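Local coordinates for Bcl-2-like protein FPV039 (Fowlpox virus, PDB 5TZP) that inhibits apoptosis of the host cell by sequestering and inactivating several proapoptotic Bcl-2 proteins, among them BAK1 and BAX, at residues A[27-32]-A[44-49]; A[51-56]-A[94-99]. All coordinates share one frame; numbering follows the deposited sequence.

From the N terminus, helix 14-32 of FPV039 runs into a mostly non-helical connection, and contact 1 (27-32 with 44-49) closes this short loop onto the first turns of helix 43-68. Farther along the same helix, contact 2 (51-56 with 94-99) closes a longer, largely helical excursion by joining it to helix 88-105, the buried BH1 helix of the Bcl-2 fold. Contact 1 is partly buried and polar, contact 2 buried and apolar. The two closures follow in series, with centres about 9 Å apart. Helix 43-68 serves both, and packing of Ile27 and Tyr30 against Ala99 and of Leu49 against Ile95 ties them together.

Contact 1: A[27-32]-A[44-49]; sequences IIEYNT and ISYDVL
Tyr46 of helix 43-68 spans the distance to Glu29 near the C-terminal end of helix 14-32, a pair that shows how two long polar side chains can connect helices whose backbones stay apart: the closest CA atoms, those of Glu29 and Tyr46, are 11.0 Å from each other. Both side chains leave their helices pointing at the opposite one. In Glu29, CG lies anti to the backbone N (chi1 176°) and the chain beyond is extended, which carries the carboxylate out to the phenol. Tyr46 OH donates to Glu29 OE2 at 2.7 Å. The oxygen sits at the edge of the ring, near its plane, whereas the phenol meets the carboxylate from above, 36° out of the carboxylate plane. The hydroxyl also lies close to the base of the side chain, Tyr46 OH 3.3 Å from Glu29 CB.

Further partners hold the carboxylate: Arg36 N donates to OE2, and Lys50 forms a salt bridge with OE1. Tyr46 itself packs on Met22 and Tyr26. Glu29 thus links its own helix to Tyr46 and Lys50 of helix 43-68 and to Arg36 in the connection between them, and with these partners it would be expected to stay ionised.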
ATOM      1  N   ILE A  27       0.856  -7.234   4.115  1.00  8.66           N
ATOM      2  CA  ILE A  27      -0.574  -7.519   4.029  1.00  9.58           C
ATOM      3  C   ILE A  27      -0.880  -8.814   4.778  1.00 10.66           C
ATOM      4  O   ILE A  27      -1.886  -8.918   5.506  1.00 10.45           O
ATOM      5  CB  ILE A  27      -1.026  -7.552   2.569  1.00  9.46           C
ATOM      6  CG1 ILE A  27      -0.964  -6.129   2.016  1.00 11.28           C
ATOM      7  CG2 ILE A  27      -2.458  -8.075   2.464  1.00 12.96           C
ATOM      8  CD1 ILE A  27      -1.286  -5.981   0.549  1.00 14.16           C
ATOM      9  N   ILE A  28      -0.006  -9.820   4.696  1.00 10.78           N
ATOM     10  CA  ILE A  28      -0.177 -11.046   5.497  1.00 10.77           C
ATOM     11  C   ILE A  28      -0.168 -10.725   6.994  1.00 11.28           C
ATOM     12  O   ILE A  28      -1.016 -11.235   7.737  1.00 11.95           O
ATOM     13  CB  ILE A  28       0.895 -12.054   5.087  1.00 12.37           C
ATOM     14  CG1 ILE A  28       0.611 -12.577   3.663  1.00 12.20           C
ATOM     15  CG2 ILE A  28       0.883 -13.215   6.109  1.00 13.01           C
ATOM     16  CD1 ILE A  28       1.786 -13.289   3.109  1.00 16.44           C
ATOM     17  N   GLU A  29       0.778  -9.918   7.447  1.00 10.46           N
ATOM     18  CA  GLU A  29       0.820  -9.562   8.860  1.00 10.71           C
ATOM     19  C   GLU A  29      -0.471  -8.855   9.297  1.00 10.19           C
ATOM     20  O   GLU A  29      -1.054  -9.148  10.359  1.00 11.15           O
ATOM     21  CB  GLU A  29       2.064  -8.747   9.204  1.00 10.84           C
ATOM     22  CG  GLU A  29       2.033  -8.287  10.697  1.00 12.96           C
ATOM     23  CD  GLU A  29       3.308  -7.834  11.261  1.00 13.07           C
ATOM     24  OE1 GLU A  29       3.251  -7.368  12.418  1.00 14.70           O
ATOM     25  OE2 GLU A  29       4.405  -8.027  10.688  1.00 14.85           O
ATOM     26  N   TYR A  30      -0.922  -7.905   8.501  1.00 10.73           N
ATOM     27  CA  TYR A  30      -2.120  -7.138   8.830  1.00 10.15           C
ATOM     28  C   TYR A  30      -3.309  -8.070   8.972  1.00 11.90           C
ATOM     29  O   TYR A  30      -4.133  -7.918   9.883  1.00 11.74           O
ATOM     30  CB  TYR A  30      -2.340  -6.088   7.756  1.00 11.23           C
ATOM     31  CG  TYR A  30      -3.525  -5.245   8.083  1.00 10.29           C
ATOM     32  CD1 TYR A  30      -3.434  -4.161   8.991  1.00 11.99           C
ATOM     33  CD2 TYR A  30      -4.773  -5.494   7.550  1.00 11.74           C
ATOM     34  CE1 TYR A  30      -4.600  -3.466   9.344  1.00 12.85           C
ATOM     35  CE2 TYR A  30      -5.866  -4.796   7.876  1.00 12.84           C
ATOM     36  CZ  TYR A  30      -5.833  -3.819   8.788  1.00 13.24           C
ATOM     37  OH  TYR A  30      -7.038  -3.179   9.091  1.00 14.87           O
ATOM     38  N   ASN A  31      -3.432  -9.057   8.071  1.00 11.45           N
ATOM     39  CA  ASN A  31      -4.580  -9.956   8.072  1.00 12.84           C
ATOM     40  C   ASN A  31      -4.519 -10.972   9.164  1.00 13.87           C
ATOM     41  O   ASN A  31      -5.579 -11.406   9.734  1.00 18.87           O
ATOM     42  CB  ASN A  31      -4.705 -10.657   6.753  1.00 12.75           C
ATOM     43  CG  ASN A  31      -5.541  -9.849   5.834  1.00 13.90           C
ATOM     44  OD1 ASN A  31      -6.796  -9.899   5.858  1.00 15.78           O
ATOM     45  ND2 ASN A  31      -4.896  -9.051   5.076  1.00 13.66           N
ATOM     46  N   THR A  32      -3.342 -11.475   9.478  1.00 13.69           N
ATOM     47  CA  THR A  32      -3.213 -12.624  10.366  1.00 14.16           C
ATOM     48  C   THR A  32      -2.765 -12.304  11.784  1.00 15.19           C
ATOM     49  O   THR A  32      -2.796 -13.213  12.635  1.00 17.23           O
ATOM     50  CB  THR A  32      -2.224 -13.657   9.793  1.00 14.46           C
ATOM     51  OG1 THR A  32      -0.887 -13.131   9.713  1.00 15.33           O
ATOM     52  CG2 THR A  32      -2.718 -14.132   8.439  1.00 19.10           C
ATOM     53  N   ILE A  44      14.310  -3.096   8.908  1.00 11.79           N
ATOM     54  CA  ILE A  44      14.173  -1.726   9.397  1.00 11.89           C
ATOM     55  C   ILE A  44      13.141  -1.000   8.571  1.00 10.62           C
ATOM     56  O   ILE A  44      12.223  -0.376   9.119  1.00 11.19           O
ATOM     57  CB  ILE A  44      15.517  -0.996   9.380  1.00 12.50           C
ATOM     58  CG1 ILE A  44      16.396  -1.580  10.514  1.00 14.21           C
ATOM     59  CG2 ILE A  44      15.376   0.499   9.593  1.00 14.24           C
ATOM     60  CD1 ILE A  44      17.855  -0.985  10.498  1.00 19.52           C
ATOM     61  N   SER A  45      13.215  -1.118   7.254  1.00 10.14           N
ATOM     62  CA  SER A  45      12.227  -0.436   6.441  1.00  9.87           C
ATOM     63  C   SER A  45      10.834  -1.062   6.568  1.00  9.29           C
ATOM     64  O   SER A  45       9.844  -0.319   6.512  1.00  8.95           O
ATOM     65  CB  SER A  45      12.649  -0.444   4.978  1.00 10.31           C
ATOM     66  OG  SER A  45      13.903   0.254   4.800  1.00 11.19           O
ATOM     67  N   TYR A  46      10.775  -2.380   6.772  1.00  8.91           N
ATOM     68  CA  TYR A  46       9.480  -3.037   7.039  1.00  9.41           C
ATOM     69  C   TYR A  46       8.851  -2.413   8.254  1.00  8.75           C
ATOM     70  O   TYR A  46       7.636  -2.120   8.243  1.00  9.34           O
ATOM     71  CB  TYR A  46       9.711  -4.541   7.234  1.00 10.43           C
ATOM     72  CG  TYR A  46       8.444  -5.302   7.495  1.00  9.97           C
ATOM     73  CD1 TYR A  46       7.632  -5.722   6.461  1.00 12.89           C
ATOM     74  CD2 TYR A  46       8.004  -5.493   8.789  1.00 13.36           C
ATOM     75  CE1 TYR A  46       6.463  -6.443   6.714  1.00 12.75           C
ATOM     76  CE2 TYR A  46       6.786  -6.162   9.052  1.00 14.25           C
ATOM     77  CZ  TYR A  46       6.068  -6.635   7.993  1.00 11.43           C
ATOM     78  OH  TYR A  46       4.881  -7.350   8.122  1.00 12.78           O
ATOM     79  N   ASP A  47       9.597  -2.232   9.335  1.00  9.42           N
ATOM     80  CA  ASP A  47       8.999  -1.675  10.548  1.00 11.26           C
ATOM     81  C   ASP A  47       8.535  -0.255  10.322  1.00  9.91           C
ATOM     82  O   ASP A  47       7.497   0.147  10.857  1.00 10.08           O
ATOM     83  CB  ASP A  47       9.996  -1.752  11.696  1.00 11.63           C
ATOM     84  CG  ASP A  47      10.017  -3.116  12.413  1.00 17.50           C
ATOM     85  OD1 ASP A  47       9.084  -3.908  12.155  1.00 17.40           O
ATOM     86  OD2 ASP A  47      10.957  -3.265  13.274  1.00 21.91           O
ATOM     87  N   VAL A  48       9.249   0.511   9.493  1.00  9.51           N
ATOM     88  CA  VAL A  48       8.766   1.853   9.144  1.00  9.73           C
ATOM     89  C   VAL A  48       7.450   1.784   8.366  1.00  8.40           C
ATOM     90  O   VAL A  48       6.502   2.531   8.660  1.00  9.59           O
ATOM     91  CB  VAL A  48       9.840   2.651   8.363  1.00  9.45           C
ATOM     92  CG1 VAL A  48       9.253   4.000   7.918  1.00 10.76           C
ATOM     93  CG2 VAL A  48      11.081   2.899   9.189  1.00 10.27           C
ATOM     94  N   LEU A  49       7.398   0.925   7.352  1.00  8.20           N
ATOM     95  CA  LEU A  49       6.177   0.712   6.579  1.00  8.69           C
ATOM     96  C   LEU A  49       5.016   0.360   7.499  1.00  8.89           C
ATOM     97  O   LEU A  49       3.906   0.923   7.382  1.00  9.52           O
ATOM     98  CB  LEU A  49       6.437  -0.368   5.524  1.00  9.33           C
ATOM     99  CG  LEU A  49       5.190  -0.713   4.663  1.00  9.04           C
ATOM    100  CD1 LEU A  49       4.715   0.418   3.802  1.00  9.00           C
ATOM    101  CD2 LEU A  49       5.476  -1.930   3.808  1.00 11.20           C
TER

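Contact 2: A[51-56]-A[94-99]; sequences AACKSV and IIAFCA
Ala96 fits against Cys53 and Val56 where segments 51-56 and 94-99 cross, the small side chains of Cys53 and Ala96 letting the two backbones come near at one point. The short axes pass 8.7 Å apart at a crossing angle of -66°, and Cys53 CA and Ala96 CA are only 4.7 Å apart. The methyl of Ala96 is held between two neighbours one turn apart on the facing helix: its CB lies 3.9 Å from Cys53 CB and 3.8 Å from Val56 CG1. Val56 meets only this methyl, whereas the sulfur of Cys53 lies toward the N-terminal side of Ala96. With SG anti to its own carbonyl carbon (chi1 -72°), Cys53 lays the sulfur beside Ala96 N, at 3.8 Å, and against Ile95 CG2, at 3.9 Å. All four touching residues are buried, and the joint is apolar packing.

The solvent side of segment 51-56 carries Ala51 and Lys54, both exposed, with Lys54 directed away from segment 94-99 in a fully extended chain. Another side faces the bound Bik BH3 peptide: Ala52, Ser55 and Val56 pack on its aromatic side chains, and Ser55 OG is hydrogen-bonded to one. Val56 therefore spans groove and core.

Segment 94-99, on helix 88-105, lies within the BH1 motif. Its Phe97 packs on an apolar peptide side chain and stacks edge-to-face with Phe64 farther along helix 43-68. Tyr26 of helix 14-32 covers Cys53, Ile95 and Ala99, and Ile94 and Cys98 pack on helices 74-81 and 115-136.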
ATOM      1  N   ALA A  51       4.524   0.797  10.728  1.00  8.50           N
ATOM      2  CA  ALA A  51       4.115   1.918  11.612  1.00 11.26           C
ATOM      3  C   ALA A  51       3.369   3.006  10.832  1.00  9.72           C
ATOM      4  O   ALA A  51       2.352   3.548  11.294  1.00 10.17           O
ATOM      5  CB  ALA A  51       5.314   2.516  12.315  1.00 10.96           C
ATOM      6  N   ALA A  52       3.825   3.282   9.609  1.00  9.28           N
ATOM      7  CA  ALA A  52       3.227   4.351   8.797  1.00  9.09           C
ATOM      8  C   ALA A  52       1.839   3.881   8.329  1.00  9.46           C
ATOM      9  O   ALA A  52       0.877   4.667   8.387  1.00  9.70           O
ATOM     10  CB  ALA A  52       4.119   4.663   7.592  1.00 10.32           C
ATOM     11  N   CYS A  53       1.688   2.619   7.931  1.00  8.05           N
ATOM     12  CA  CYS A  53       0.368   2.132   7.528  1.00  8.70           C
ATOM     13  C   CYS A  53      -0.570   2.137   8.701  1.00  9.82           C
ATOM     14  O   CYS A  53      -1.769   2.465   8.551  1.00  9.51           O
ATOM     15  CB  CYS A  53       0.520   0.743   6.929  1.00 10.04           C
ATOM     16  SG  CYS A  53       1.301   0.716   5.298  1.00 10.35           S
ATOM     17  N   LYS A  54      -0.110   1.752   9.878  1.00  8.66           N
ATOM     18  CA  LYS A  54      -0.935   1.761  11.071  1.00 10.07           C
ATOM     19  C   LYS A  54      -1.435   3.175  11.316  1.00 12.35           C
ATOM     20  O   LYS A  54      -2.629   3.382  11.621  1.00 11.45           O
ATOM     21  CB  LYS A  54      -0.168   1.274  12.322  1.00 12.11           C
ATOM     22  CG  LYS A  54      -0.908   1.235  13.623  1.00 19.69           C
ATOM     23  CD  LYS A  54      -0.083   0.558  14.765  1.00 26.35           C
ATOM     24  CE  LYS A  54      -0.828   0.503  16.105  1.00 35.73           C
ATOM     25  NZ  LYS A  54      -0.284  -0.586  17.066  1.00 46.91           N
ATOM     26  N   SER A  55      -0.576   4.193  11.122  1.00 10.48           N
ATOM     27  CA  SER A  55      -0.995   5.565  11.327  1.00 10.23           C
ATOM     28  C   SER A  55      -2.062   5.971  10.321  1.00 11.48           C
ATOM     29  O   SER A  55      -3.080   6.628  10.679  1.00 12.14           O
ATOM     30  CB  SER A  55       0.227   6.468  11.238  1.00 12.90           C
ATOM     31  OG  SER A  55      -0.130   7.851  11.319  1.00 17.02           O
ATOM     32  N   VAL A  56      -1.861   5.674   9.070  1.00  9.59           N
ATOM     33  CA  VAL A  56      -2.833   5.994   8.008  1.00 10.85           C
ATOM     34  C   VAL A  56      -4.171   5.356   8.320  1.00  9.41           C
ATOM     35  O   VAL A  56      -5.207   6.008   8.198  1.00 10.56           O
ATOM     36  CB  VAL A  56      -2.306   5.618   6.618  1.00  9.07           C
ATOM     37  CG1 VAL A  56      -3.399   5.731   5.547  1.00 10.34           C
ATOM     38  CG2 VAL A  56      -1.136   6.526   6.274  1.00 11.72           C
ATOM     39  N   ILE A  94      -1.483   3.748  -0.380  1.00  8.46           N
ATOM     40  CA  ILE A  94      -1.936   2.630  -1.211  1.00  9.86           C
ATOM     41  C   ILE A  94      -1.836   1.332  -0.446  1.00  8.88           C
ATOM     42  O   ILE A  94      -2.802   0.545  -0.429  1.00  8.37           O
ATOM     43  CB  ILE A  94      -1.096   2.559  -2.551  1.00 11.12           C
ATOM     44  CG1 ILE A  94      -1.524   3.646  -3.511  1.00 13.70           C
ATOM     45  CG2 ILE A  94      -1.163   1.142  -3.149  1.00 16.15           C
ATOM     46  CD1 ILE A  94      -0.451   3.861  -4.570  1.00 15.42           C
ATOM     47  N   ILE A  95      -0.693   1.055   0.188  1.00  8.03           N
ATOM     48  CA  ILE A  95      -0.510  -0.194   0.893  1.00  7.94           C
ATOM     49  C   ILE A  95      -1.431  -0.259   2.083  1.00  9.21           C
ATOM     50  O   ILE A  95      -2.057  -1.295   2.352  1.00  8.60           O
ATOM     51  CB  ILE A  95       0.974  -0.406   1.269  1.00  7.62           C
ATOM     52  CG1 ILE A  95       1.827  -0.528  -0.003  1.00  8.66           C
ATOM     53  CG2 ILE A  95       1.156  -1.582   2.177  1.00  8.94           C
ATOM     54  CD1 ILE A  95       3.349  -0.423   0.273  1.00  9.76           C
ATOM     55  N   ALA A  96      -1.540   0.827   2.827  1.00  7.60           N
ATOM     56  CA  ALA A  96      -2.427   0.868   4.004  1.00  7.78           C
ATOM     57  C   ALA A  96      -3.889   0.619   3.604  1.00  8.01           C
ATOM     58  O   ALA A  96      -4.573  -0.216   4.219  1.00  8.41           O
ATOM     59  CB  ALA A  96      -2.278   2.192   4.716  1.00  9.07           C
ATOM     60  N   PHE A  97      -4.369   1.348   2.625  1.00  8.26           N
ATOM     61  CA  PHE A  97      -5.729   1.163   2.115  1.00  7.45           C
ATOM     62  C   PHE A  97      -5.934  -0.282   1.676  1.00  7.80           C
ATOM     63  O   PHE A  97      -6.954  -0.884   1.991  1.00  8.34           O
ATOM     64  CB  PHE A  97      -5.994   2.126   0.986  1.00  7.79           C
ATOM     65  CG  PHE A  97      -7.341   1.863   0.381  1.00  8.65           C
ATOM     66  CD1 PHE A  97      -8.491   2.404   0.963  1.00 10.23           C
ATOM     67  CD2 PHE A  97      -7.485   1.105  -0.743  1.00  8.74           C
ATOM     68  CE1 PHE A  97      -9.757   2.105   0.426  1.00 12.11           C
ATOM     69  CE2 PHE A  97      -8.756   0.829  -1.292  1.00 10.29           C
ATOM     70  CZ  PHE A  97      -9.878   1.302  -0.695  1.00 10.89           C
ATOM     71  N   CYS A  98      -5.018  -0.804   0.888  1.00  7.72           N
ATOM     72  CA  CYS A  98      -5.181  -2.133   0.328  1.00  8.91           C
ATOM     73  C   CYS A  98      -5.101  -3.201   1.403  1.00  8.24           C
ATOM     74  O   CYS A  98      -5.829  -4.221   1.286  1.00  9.63           O
ATOM     75  CB  CYS A  98      -4.169  -2.404  -0.776  1.00 10.30           C
ATOM     76  SG  CYS A  98      -4.548  -1.556  -2.331  1.00 10.25           S
ATOM     77  N   ALA A  99      -4.247  -3.058   2.425  1.00  8.37           N
ATOM     78  CA  ALA A  99      -4.267  -3.979   3.559  1.00  9.12           C
ATOM     79  C   ALA A  99      -5.619  -3.941   4.257  1.00  7.84           C
ATOM     80  O   ALA A  99      -6.225  -4.986   4.550  1.00  9.86           O
ATOM     81  CB  ALA A  99      -3.133  -3.673   4.525  1.00  8.65           C
TER